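Local coordinates for protein minor fimbrium anchoring subunit Mfa2 (Porphyromonas gingivalis, PDB 5NFI) that fixes the minor fimbriae to the bacterial outer membrane through its interaction with Mfa1 and regulates fimbrial length, at residues A[29-34]-A[40-45]; A[56-61]-A[66-71]. One frame throughout, in Å; residues are numbered along the deposited sequence.

Contact 1: A[29-34]-A[40-45]; sequences NVYAFD and RSANVF
Val30 and Asn43 form a hydrogen-bonded pair in the antiparallel hairpin of strands 28-33 and 39-45, with Val30 N to Asn43 O at 2.8 Å and Asn43 N to Val30 O at 2.9 Å. From CB to its tip the Asn43 side chain passes Val30 O. Its CB lies 3.7 Å from Val30 O and its CG a little farther off, and ND2 makes a weak hydrogen bond to the same carbonyl oxygen. At the tip, ND2 also donates to Ser41 OG at 2.9 Å, an acceptor lying 24° out of the amide plane; chi1 of -52° sets CG beside the backbone N and turns the amide back along its own strand. Ser41 OG in turn bonds Pro59 O of strand 56-60. On the same face Ala32 CB packs against Ser41 CB, while Val30 CG2 meets the edge of the Phe45 ring at CE2, 3.9 Å away. The other face carries Tyr31, whose ring edge at CD1 abuts Ala42 CB at 3.7 Å, and Asn29, which runs alongside Val44. Toward the turn the regular register is interrupted by a classic beta bulge, in which Arg40 and Ser41 both face Ala32. Arg40 N gives Ala32 O a nearly straight bond of 2.7 Å, whereas Ser41 N reaches it only weakly. Beyond the bulge Arg40 forms a salt bridge to Asp34: NE and, weakly, NH2 approach OD2 at the guanidinium edge, with the two planes 45° apart. Asp34 OD1 meanwhile accepts a hydrogen bond from Asp36 N in the connecting turn. Thus the carboxylate joins the hairpin turn to the arginine at a partly solvent-accessible end, whereas the Asn43 amide is held by one sound bond and one weak one, which probably limit its rotation.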
ATOM      1  N   ASN A  29      -9.257 -12.275  -0.134  1.00 49.69           N
ATOM      2  CA  ASN A  29     -10.220 -12.126  -1.200  1.00 50.04           C
ATOM      3  C   ASN A  29      -9.474 -12.501  -2.480  1.00 50.41           C
ATOM      4  O   ASN A  29      -8.587 -11.776  -2.926  1.00 50.29           O
ATOM      5  CB  ASN A  29     -10.775 -10.695  -1.277  1.00 50.12           C
ATOM      6  CG  ASN A  29     -11.615 -10.302  -0.059  1.00 51.48           C
ATOM      7  OD1 ASN A  29     -11.098 -10.088   1.038  1.00 52.35           O
ATOM      8  ND2 ASN A  29     -12.907 -10.139  -0.271  1.00 52.10           N
ATOM      9  N   VAL A  30      -9.809 -13.643  -3.059  1.00 51.12           N
ATOM     10  CA  VAL A  30      -9.080 -14.154  -4.208  1.00 51.25           C
ATOM     11  C   VAL A  30      -9.994 -14.238  -5.424  1.00 52.88           C
ATOM     12  O   VAL A  30     -11.055 -14.877  -5.378  1.00 54.87           O
ATOM     13  CB  VAL A  30      -8.469 -15.527  -3.902  1.00 50.87           C
ATOM     14  CG1 VAL A  30      -7.545 -15.947  -5.012  1.00 50.98           C
ATOM     15  CG2 VAL A  30      -7.709 -15.454  -2.605  1.00 50.25           C
ATOM     16  N   TYR A  31      -9.583 -13.575  -6.501  1.00 52.25           N
ATOM     17  CA  TYR A  31     -10.388 -13.470  -7.714  1.00 52.86           C
ATOM     18  C   TYR A  31      -9.693 -14.150  -8.880  1.00 54.58           C
ATOM     19  O   TYR A  31      -8.458 -14.181  -8.949  1.00 55.21           O
ATOM     20  CB  TYR A  31     -10.666 -11.996  -8.057  1.00 51.37           C
ATOM     21  CG  TYR A  31     -11.295 -11.250  -6.915  1.00 49.77           C
ATOM     22  CD1 TYR A  31     -12.650 -11.360  -6.664  1.00 49.59           C
ATOM     23  CD2 TYR A  31     -10.526 -10.460  -6.065  1.00 48.61           C
ATOM     24  CE1 TYR A  31     -13.229 -10.703  -5.613  1.00 49.25           C
ATOM     25  CE2 TYR A  31     -11.099  -9.801  -4.999  1.00 47.89           C
ATOM     26  CZ  TYR A  31     -12.458  -9.930  -4.783  1.00 48.52           C
ATOM     27  OH  TYR A  31     -13.057  -9.291  -3.728  1.00 48.57           O
ATOM     28  N   ALA A  32     -10.486 -14.683  -9.803  1.00 55.07           N
ATOM     29  CA  ALA A  32      -9.938 -15.297 -11.010  1.00 55.25           C
ATOM     30  C   ALA A  32     -10.473 -14.568 -12.234  1.00 55.96           C
ATOM     31  O   ALA A  32     -11.682 -14.389 -12.386  1.00 56.13           O
ATOM     32  CB  ALA A  32     -10.273 -16.777 -11.069  1.00 55.13           C
ATOM     33  N   PHE A  33      -9.558 -14.125 -13.086  1.00 57.03           N
ATOM     34  CA  PHE A  33      -9.920 -13.483 -14.337  1.00 58.69           C
ATOM     35  C   PHE A  33      -9.417 -14.366 -15.460  1.00 60.81           C
ATOM     36  O   PHE A  33      -8.412 -15.065 -15.302  1.00 60.64           O
ATOM     37  CB  PHE A  33      -9.339 -12.065 -14.410  1.00 59.12           C
ATOM     38  CG  PHE A  33      -9.969 -11.117 -13.426  1.00 58.34           C
ATOM     39  CD1 PHE A  33      -9.749 -11.262 -12.067  1.00 57.24           C
ATOM     40  CD2 PHE A  33     -10.817 -10.120 -13.855  1.00 52.94           C
ATOM     41  CE1 PHE A  33     -10.353 -10.425 -11.161  1.00 50.51           C
ATOM     42  CE2 PHE A  33     -11.428  -9.279 -12.951  1.00 56.88           C
ATOM     43  CZ  PHE A  33     -11.193  -9.431 -11.604  1.00 55.86           C
ATOM     44  N   ASP A  34     -10.132 -14.361 -16.581  1.00 62.93           N
ATOM     45  CA  ASP A  34      -9.796 -15.238 -17.699  1.00 64.92           C
ATOM     46  C   ASP A  34      -9.019 -14.535 -18.811  1.00 65.74           C
ATOM     47  O   ASP A  34      -8.526 -13.424 -18.632  1.00 64.45           O
ATOM     48  CB  ASP A  34     -11.067 -15.870 -18.274  1.00 66.11           C
ATOM     49  CG  ASP A  34     -12.079 -14.844 -18.744  1.00 66.86           C
ATOM     50  OD1 ASP A  34     -11.680 -13.766 -19.231  1.00 66.73           O
ATOM     51  OD2 ASP A  34     -13.294 -15.129 -18.638  1.00 67.94           O
ATOM     52  N   ARG A  40     -14.255 -14.407 -13.310  1.00 61.17           N
ATOM     53  CA  ARG A  40     -14.860 -15.731 -13.417  1.00 60.44           C
ATOM     54  C   ARG A  40     -15.073 -16.392 -12.060  1.00 60.05           C
ATOM     55  O   ARG A  40     -15.865 -17.320 -11.942  1.00 62.15           O
ATOM     56  CB  ARG A  40     -14.004 -16.649 -14.286  1.00 59.45           C
ATOM     57  CG  ARG A  40     -13.983 -16.260 -15.727  1.00 59.36           C
ATOM     58  CD  ARG A  40     -15.382 -16.028 -16.229  1.00 59.91           C
ATOM     59  NE  ARG A  40     -15.393 -15.500 -17.589  1.00 61.01           N
ATOM     60  CZ  ARG A  40     -16.494 -15.106 -18.216  1.00 62.38           C
ATOM     61  NH1 ARG A  40     -17.670 -15.201 -17.604  1.00 62.14           N
ATOM     62  NH2 ARG A  40     -16.418 -14.629 -19.452  1.00 63.11           N
ATOM     63  N   SER A  41     -14.375 -15.927 -11.036  1.00 57.91           N
ATOM     64  CA  SER A  41     -14.469 -16.559  -9.735  1.00 57.44           C
ATOM     65  C   SER A  41     -14.153 -15.559  -8.632  1.00 56.97           C
ATOM     66  O   SER A  41     -13.182 -14.814  -8.746  1.00 56.86           O
ATOM     67  CB  SER A  41     -13.514 -17.738  -9.671  1.00 57.68           C
ATOM     68  OG  SER A  41     -13.483 -18.279  -8.367  1.00 58.17           O
ATOM     69  N   ALA A  42     -14.956 -15.534  -7.568  1.00 56.99           N
ATOM     70  CA  ALA A  42     -14.736 -14.602  -6.458  1.00 55.94           C
ATOM     71  C   ALA A  42     -14.839 -15.300  -5.111  1.00 56.35           C
ATOM     72  O   ALA A  42     -15.905 -15.779  -4.738  1.00 57.35           O
ATOM     73  CB  ALA A  42     -15.729 -13.444  -6.524  1.00 55.98           C
ATOM     74  N   ASN A  43     -13.739 -15.339  -4.369  1.00 55.50           N
ATOM     75  CA  ASN A  43     -13.705 -16.138  -3.149  1.00 56.06           C
ATOM     76  C   ASN A  43     -13.197 -15.388  -1.927  1.00 56.32           C
ATOM     77  O   ASN A  43     -12.298 -14.546  -2.023  1.00 55.07           O
ATOM     78  CB  ASN A  43     -12.845 -17.378  -3.372  1.00 55.51           C
ATOM     79  CG  ASN A  43     -13.250 -18.146  -4.608  1.00 56.07           C
ATOM     80  OD1 ASN A  43     -14.261 -18.853  -4.606  1.00 57.81           O
ATOM     81  ND2 ASN A  43     -12.474 -18.006  -5.677  1.00 54.92           N
ATOM     82  N   VAL A  44     -13.763 -15.717  -0.772  1.00 57.77           N
ATOM     83  CA  VAL A  44     -13.396 -15.073   0.476  1.00 58.14           C
ATOM     84  C   VAL A  44     -12.988 -16.120   1.508  1.00 60.45           C
ATOM     85  O   VAL A  44     -13.700 -17.106   1.719  1.00 62.92           O
ATOM     86  CB  VAL A  44     -14.558 -14.223   1.015  1.00 51.40           C
ATOM     87  CG1 VAL A  44     -14.186 -13.599   2.336  1.00 50.99           C
ATOM     88  CG2 VAL A  44     -14.963 -13.145  -0.007  1.00 50.60           C
ATOM     89  N   PHE A  45     -11.836 -15.933   2.146  1.00 59.73           N
ATOM     90  CA  PHE A  45     -11.394 -16.894   3.160  1.00 59.90           C
ATOM     91  C   PHE A  45     -11.051 -16.199   4.471  1.00 60.02           C
ATOM     92  O   PHE A  45     -10.141 -15.372   4.531  1.00 59.54           O
ATOM     93  CB  PHE A  45     -10.189 -17.707   2.664  1.00 58.15           C
ATOM     94  CG  PHE A  45     -10.380 -18.296   1.298  1.00 56.40           C
ATOM     95  CD1 PHE A  45     -11.256 -19.344   1.097  1.00 57.02           C
ATOM     96  CD2 PHE A  45      -9.682 -17.799   0.210  1.00 54.49           C
ATOM     97  CE1 PHE A  45     -11.437 -19.884  -0.165  1.00 56.71           C
ATOM     98  CE2 PHE A  45      -9.858 -18.331  -1.052  1.00 54.37           C
ATOM     99  CZ  PHE A  45     -10.742 -19.374  -1.240  1.00 55.52           C
TER

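Contact 2: A[56-61]-A[66-71]; sequences WLIPLE and YTIFAW
One face of the Tyr66 ring is covered by Leu60, whose CD1 stands 3.7 Å above the plane, offset toward the rim and 15° off the normal through the centroid, a CH-pi contact. The second methyl follows the same ring along its CD2 and CE2 side, with Leu60 CD2 4.0 Å from Tyr66 CD2, so both methyls of the isopropyl fork lie over the same face. Leu60 and Tyr66 overlap while running in opposing directions. Two residues away on each strand, Ile68 pushes its terminal CD1 against the branch point of Ile58, touching CG1 at 3.6 Å and CG2 at 3.8 Å. With chi1 at -50°, Ile58 places CG1 beside its backbone N and CG2 anti to it, and both branches flank that methyl. The alpha carbons of Ile58 and Ile68 are 8.7 Å apart, too far for adjacent strands of a sheet: the segments face one another through side chains alone, in keeping with the sandwich-like packing of the transthyretin clan. All four residues are buried. Val30 of strand 28-33 touches both isoleucines, and Leu60 meets Ala32, Val5 of strand 3-10 and Leu122 of strand 113-122, while Val7 touches Ile68.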
ATOM      1  N   TRP A  56      -5.205 -23.033  -0.956  1.00 68.65           N
ATOM      2  CA  TRP A  56      -6.607 -22.627  -0.998  1.00 66.18           C
ATOM      3  C   TRP A  56      -7.155 -22.894  -2.391  1.00 65.35           C
ATOM      4  O   TRP A  56      -6.560 -22.462  -3.378  1.00 64.66           O
ATOM      5  CB  TRP A  56      -6.764 -21.140  -0.634  1.00 63.45           C
ATOM      6  CG  TRP A  56      -6.697 -20.868   0.842  1.00 62.85           C
ATOM      7  CD1 TRP A  56      -7.740 -20.852   1.720  1.00 62.94           C
ATOM      8  CD2 TRP A  56      -5.524 -20.585   1.612  1.00 62.64           C
ATOM      9  NE1 TRP A  56      -7.292 -20.576   2.990  1.00 62.90           N
ATOM     10  CE2 TRP A  56      -5.937 -20.408   2.952  1.00 62.75           C
ATOM     11  CE3 TRP A  56      -4.167 -20.464   1.301  1.00 62.55           C
ATOM     12  CZ2 TRP A  56      -5.044 -20.124   3.974  1.00 63.20           C
ATOM     13  CZ3 TRP A  56      -3.280 -20.175   2.317  1.00 62.83           C
ATOM     14  CH2 TRP A  56      -3.722 -20.009   3.638  1.00 63.34           C
ATOM     15  N   LEU A  57      -8.275 -23.608  -2.477  1.00 65.55           N
ATOM     16  CA  LEU A  57      -8.878 -23.918  -3.768  1.00 65.06           C
ATOM     17  C   LEU A  57      -9.680 -22.744  -4.309  1.00 63.35           C
ATOM     18  O   LEU A  57     -10.528 -22.188  -3.622  1.00 62.87           O
ATOM     19  CB  LEU A  57      -9.774 -25.152  -3.664  1.00 66.90           C
ATOM     20  CG  LEU A  57     -10.462 -25.606  -4.962  1.00 67.57           C
ATOM     21  CD1 LEU A  57      -9.455 -25.916  -6.079  1.00 67.76           C
ATOM     22  CD2 LEU A  57     -11.350 -26.801  -4.700  1.00 69.31           C
ATOM     23  N   ILE A  58      -9.391 -22.382  -5.551  1.00 62.95           N
ATOM     24  CA  ILE A  58     -10.084 -21.336  -6.277  1.00 62.38           C
ATOM     25  C   ILE A  58     -10.893 -22.023  -7.366  1.00 64.65           C
ATOM     26  O   ILE A  58     -10.340 -22.474  -8.377  1.00 65.39           O
ATOM     27  CB  ILE A  58      -9.104 -20.304  -6.897  1.00 58.57           C
ATOM     28  CG1 ILE A  58      -8.099 -19.804  -5.856  1.00 58.13           C
ATOM     29  CG2 ILE A  58      -9.847 -19.131  -7.487  1.00 54.21           C
ATOM     30  CD1 ILE A  58      -8.748 -19.216  -4.614  1.00 57.68           C
ATOM     31  N   PRO A  59     -12.202 -22.166  -7.132  1.00 66.09           N
ATOM     32  CA  PRO A  59     -13.122 -22.766  -8.099  1.00 68.48           C
ATOM     33  C   PRO A  59     -13.052 -22.118  -9.478  1.00 70.23           C
ATOM     34  O   PRO A  59     -13.036 -20.886  -9.577  1.00 68.97           O
ATOM     35  CB  PRO A  59     -14.483 -22.527  -7.454  1.00 67.60           C
ATOM     36  CG  PRO A  59     -14.200 -22.593  -6.013  1.00 66.67           C
ATOM     37  CD  PRO A  59     -12.849 -21.975  -5.825  1.00 65.50           C
ATOM     38  N   LEU A  60     -12.981 -22.957 -10.512  1.00 73.32           N
ATOM     39  CA  LEU A  60     -13.125 -22.525 -11.899  1.00 75.24           C
ATOM     40  C   LEU A  60     -14.019 -23.545 -12.590  1.00 79.44           C
ATOM     41  O   LEU A  60     -14.401 -24.534 -11.977  1.00 80.78           O
ATOM     42  CB  LEU A  60     -11.775 -22.424 -12.605  1.00 75.24           C
ATOM     43  CG  LEU A  60     -10.693 -21.546 -11.982  1.00 73.54           C
ATOM     44  CD1 LEU A  60      -9.435 -21.706 -12.778  1.00 73.97           C
ATOM     45  CD2 LEU A  60     -11.127 -20.107 -11.999  1.00 72.45           C
ATOM     46  N   GLU A  61     -14.361 -23.329 -13.855  1.00 81.68           N
ATOM     47  CA  GLU A  61     -15.221 -24.284 -14.546  1.00 84.27           C
ATOM     48  C   GLU A  61     -14.792 -24.554 -15.973  1.00 84.99           C
ATOM     49  O   GLU A  61     -14.473 -25.686 -16.331  1.00 86.51           O
ATOM     50  CB  GLU A  61     -16.666 -23.797 -14.530  1.00 86.24           C
ATOM     51  CG  GLU A  61     -17.265 -23.824 -13.150  1.00 87.46           C
ATOM     52  CD  GLU A  61     -18.617 -23.188 -13.094  1.00 88.79           C
ATOM     53  OE1 GLU A  61     -19.238 -23.013 -14.167  1.00 89.87           O
ATOM     54  OE2 GLU A  61     -19.050 -22.858 -11.972  1.00 88.25           O
ATOM     55  N   TYR A  66      -6.013 -18.444 -16.898  1.00 67.97           N
ATOM     56  CA  TYR A  66      -6.524 -17.589 -15.845  1.00 65.27           C
ATOM     57  C   TYR A  66      -5.386 -16.952 -15.086  1.00 64.61           C
ATOM     58  O   TYR A  66      -4.289 -17.497 -15.005  1.00 65.41           O
ATOM     59  CB  TYR A  66      -7.405 -18.364 -14.870  1.00 64.04           C
ATOM     60  CG  TYR A  66      -8.650 -18.987 -15.454  1.00 64.11           C
ATOM     61  CD1 TYR A  66      -8.598 -20.217 -16.100  1.00 65.37           C
ATOM     62  CD2 TYR A  66      -9.887 -18.366 -15.322  1.00 62.89           C
ATOM     63  CE1 TYR A  66      -9.740 -20.798 -16.616  1.00 65.94           C
ATOM     64  CE2 TYR A  66     -11.030 -18.937 -15.837  1.00 63.30           C
ATOM     65  CZ  TYR A  66     -10.956 -20.154 -16.479  1.00 64.57           C
ATOM     66  OH  TYR A  66     -12.096 -20.732 -16.993  1.00 65.00           O
ATOM     67  N   THR A  67      -5.658 -15.776 -14.539  1.00 62.88           N
ATOM     68  CA  THR A  67      -4.746 -15.151 -13.604  1.00 60.52           C
ATOM     69  C   THR A  67      -5.531 -14.930 -12.324  1.00 58.94           C
ATOM     70  O   THR A  67      -6.739 -14.657 -12.354  1.00 58.48           O
ATOM     71  CB  THR A  67      -4.182 -13.818 -14.129  1.00 59.15           C
ATOM     72  OG1 THR A  67      -3.747 -13.978 -15.484  1.00 60.21           O
ATOM     73  CG2 THR A  67      -3.015 -13.372 -13.270  1.00 58.00           C
ATOM     74  N   ILE A  68      -4.852 -15.074 -11.198  1.00 57.97           N
ATOM     75  CA  ILE A  68      -5.495 -14.892  -9.921  1.00 56.66           C
ATOM     76  C   ILE A  68      -4.967 -13.628  -9.244  1.00 56.39           C
ATOM     77  O   ILE A  68      -3.757 -13.398  -9.196  1.00 57.70           O
ATOM     78  CB  ILE A  68      -5.289 -16.128  -9.043  1.00 56.31           C
ATOM     79  CG1 ILE A  68      -6.504 -17.045  -9.196  1.00 57.73           C
ATOM     80  CG2 ILE A  68      -5.082 -15.746  -7.590  1.00 54.87           C
ATOM     81  CD1 ILE A  68      -6.291 -18.445  -8.711  1.00 58.96           C
ATOM     82  N   PHE A  69      -5.883 -12.796  -8.753  1.00 54.82           N
ATOM     83  CA  PHE A  69      -5.519 -11.614  -7.976  1.00 53.37           C
ATOM     84  C   PHE A  69      -5.892 -11.855  -6.519  1.00 53.30           C
ATOM     85  O   PHE A  69      -6.988 -12.335  -6.220  1.00 53.66           O
ATOM     86  CB  PHE A  69      -6.220 -10.366  -8.519  1.00 52.37           C
ATOM     87  CG  PHE A  69      -5.955 -10.103  -9.988  1.00 52.58           C
ATOM     88  CD1 PHE A  69      -4.720 -10.385 -10.551  1.00 52.76           C
ATOM     89  CD2 PHE A  69      -6.947  -9.589 -10.804  1.00 52.52           C
ATOM     90  CE1 PHE A  69      -4.475 -10.152 -11.892  1.00 53.01           C
ATOM     91  CE2 PHE A  69      -6.708  -9.359 -12.145  1.00 53.06           C
ATOM     92  CZ  PHE A  69      -5.467  -9.642 -12.685  1.00 53.28           C
ATOM     93  N   ALA A  70      -4.988 -11.552  -5.601  1.00 52.78           N
ATOM     94  CA  ALA A  70      -5.282 -11.865  -4.209  1.00 52.78           C
ATOM     95  C   ALA A  70      -5.084 -10.663  -3.284  1.00 52.28           C
ATOM     96  O   ALA A  70      -4.084  -9.934  -3.354  1.00 51.21           O
ATOM     97  CB  ALA A  70      -4.440 -13.043  -3.737  1.00 52.86           C
ATOM     98  N   TRP A  71      -6.045 -10.485  -2.392  1.00 52.40           N
ATOM     99  CA  TRP A  71      -6.004  -9.367  -1.477  1.00 52.41           C
ATOM    100  C   TRP A  71      -6.066  -9.840  -0.050  1.00 53.61           C
ATOM    101  O   TRP A  71      -6.924 -10.644   0.307  1.00 54.89           O
ATOM    102  CB  TRP A  71      -7.148  -8.411  -1.767  1.00 50.87           C
ATOM    103  CG  TRP A  71      -7.002  -7.704  -3.075  1.00 50.36           C
ATOM    104  CD1 TRP A  71      -7.500  -8.096  -4.286  1.00 50.31           C
ATOM    105  CD2 TRP A  71      -6.314  -6.464  -3.304  1.00 50.40           C
ATOM    106  NE1 TRP A  71      -7.168  -7.173  -5.257  1.00 50.80           N
ATOM    107  CE2 TRP A  71      -6.438  -6.163  -4.679  1.00 50.63           C
ATOM    108  CE3 TRP A  71      -5.605  -5.580  -2.479  1.00 50.07           C
ATOM    109  CZ2 TRP A  71      -5.891  -5.013  -5.242  1.00 51.02           C
ATOM    110  CZ3 TRP A  71      -5.051  -4.436  -3.047  1.00 49.98           C
ATOM    111  CH2 TRP A  71      -5.202  -4.162  -4.411  1.00 50.49           C
TER

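Running from the N terminus, the chain passes along strand 28-33, turns, and returns on strand 39-45, so that contact 1 closes a short hairpin. It then moves to strand 56-60 and, after a second short turn, to strand 64-72, where contact 2 closes another small loop. The two loops follow in series and neither encloses nor crosses the other, yet their centres lie only about 5 Å apart. Strand 64-72 returns to pair with strand 28-33, Asn29 N and Tyr31 N probably bonding Trp71 O and Phe69 O, while strand 56-60 pairs with strand 3-10. Contact 1 thus joins neighbours within a sheet, and contact 2 packs strand 56-60 across from strand 64-72 through side chains.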